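Local coordinates for protein alcohol dehydrogenase, zinc-containing (Thermotoga maritima, PDB 3IP1) that catalyses, as a zinc-containing enzyme, the NAD(+)-dependent oxidation of scyllo-inosose to 3-dehydro-scyllo-inosose, and so probably serves myo-inositol breakdown, at residues P351-I354 against S355-S359. Sequence-based numbering, arbitrary orientation.
Sequences PRVI and SLMAS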
# COMPACT_ATOMS: atom_id res chain seq x y z
N PRO A 351 1.02 21.20 2.73
CA PRO A 351 0.45 21.59 4.03
C PRO A 351 0.96 20.75 5.18
O PRO A 351 1.05 21.25 6.30
CB PRO A 351 -1.06 21.41 3.83
CG PRO A 351 -1.21 20.50 2.64
CD PRO A 351 -0.02 20.78 1.77
N ARG A 352 1.34 19.51 4.92
CA ARG A 352 1.93 18.73 6.00
C ARG A 352 3.32 19.24 6.35
O ARG A 352 3.70 19.22 7.51
CB ARG A 352 2.00 17.23 5.64
CG ARG A 352 0.68 16.46 5.77
CD ARG A 352 0.91 15.00 5.36
NE ARG A 352 -0.30 14.18 5.33
CZ ARG A 352 -1.00 13.90 4.24
NH1 ARG A 352 -0.64 14.39 3.05
NH2 ARG A 352 -2.07 13.13 4.33
N VAL A 353 4.09 19.66 5.35
CA VAL A 353 5.41 20.27 5.63
C VAL A 353 5.22 21.53 6.49
O VAL A 353 5.98 21.77 7.42
CB VAL A 353 6.21 20.60 4.35
CG1 VAL A 353 7.39 21.56 4.69
CG2 VAL A 353 6.69 19.31 3.69
N ILE A 354 4.18 22.31 6.19
CA ILE A 354 3.85 23.51 6.97
C ILE A 354 3.49 23.15 8.43
O ILE A 354 4.01 23.77 9.37
CB ILE A 354 2.76 24.38 6.26
CG1 ILE A 354 3.35 24.97 4.97
CG2 ILE A 354 2.23 25.47 7.19
CD1 ILE A 354 2.31 25.34 3.86
N SER A 355 2.63 22.14 8.61
CA SER A 355 2.23 21.69 9.96
C SER A 355 3.42 21.18 10.74
O SER A 355 3.53 21.43 11.93
CB SER A 355 1.17 20.59 9.91
OG SER A 355 -0.01 21.12 9.33
N LEU A 356 4.30 20.47 10.05
CA LEU A 356 5.51 19.95 10.65
C LEU A 356 6.39 21.10 11.18
O LEU A 356 6.81 21.10 12.34
CB LEU A 356 6.26 19.11 9.61
CG LEU A 356 7.03 17.85 9.96
CD1 LEU A 356 6.46 17.03 11.13
CD2 LEU A 356 7.11 17.01 8.72
N MSE A 357 6.65 22.09 10.33
CA MSE A 357 7.36 23.28 10.78
C MSE A 357 6.65 23.94 11.96
O MSE A 357 7.30 24.32 12.92
CB MSE A 357 7.51 24.30 9.65
CG MSE A 357 8.46 23.87 8.54
SE MSE A 357 8.58 25.30 7.24
CE MSE A 357 9.86 24.43 6.02
N ALA A 358 5.32 24.05 11.88
CA ALA A 358 4.54 24.70 12.94
C ALA A 358 4.69 23.99 14.29
O ALA A 358 4.61 24.61 15.35
CB ALA A 358 3.09 24.80 12.56
N SER A 359 4.93 22.68 14.23
CA SER A 359 5.02 21.89 15.44
C SER A 359 6.45 21.72 15.96
O SER A 359 6.67 20.95 16.88
CB SER A 359 4.38 20.53 15.22
OG SER A 359 5.20 19.77 14.36
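Val353 and selenomethionine Met357 run alongside each other in the same direction on one face of the alpha-helix 349-358, and Val353 CG1 approaches Met357 CE at 4.0 Å. This i to i+4 pair marks the tightly packed part of the contact. With CG anti to its own carbonyl carbon (chi1 -70°), Met357 brings that atom to 3.4 Å from Val353 O, and the extended chain beyond CG carries CE to Val353 CG1. Val353 meets Thr197, Ser198 and Tyr201 of helix 194-207, which also carries Glu195, a ligand of the metal site that holds cadmium here and binds zinc in the enzyme, while Pro351 and Ile354 pack on Trp173.

The evidence for regular helix is the ladder of four backbone bonds. Met357 N to Val353 O is the straightest, with an N-H...O angle of 172°. Ala358 N to Ile354 O measures 2.8 Å. Ser355 N and Leu356 N bind the carbonyls of Pro351 and Arg352 in the same i to i+4 pattern.

The more solvent-accessible side is that of Arg352 and Ser355, both partly exposed, whose polar ends are held by partners beyond the helix. The extended Arg352 chain carries NE to a salt bridge with Asp215 of the second subunit. Ser355 OG, set beside its backbone N, lies 3.2 Å from Pro351 O, and it is hydrogen-bonded to Glu177. Leu356 and Ser355 both pack on Gly214 of the second subunit, so this flank is an assembly surface.

Helical backbone angles end at Ser359, whose N makes weak bonds to the carbonyls of Ser355 and Leu356. Its hydroxyl folds back as well: Ser359 OG donates to Leu356 O at 2.9 Å, with a C=O...OG angle of 118°.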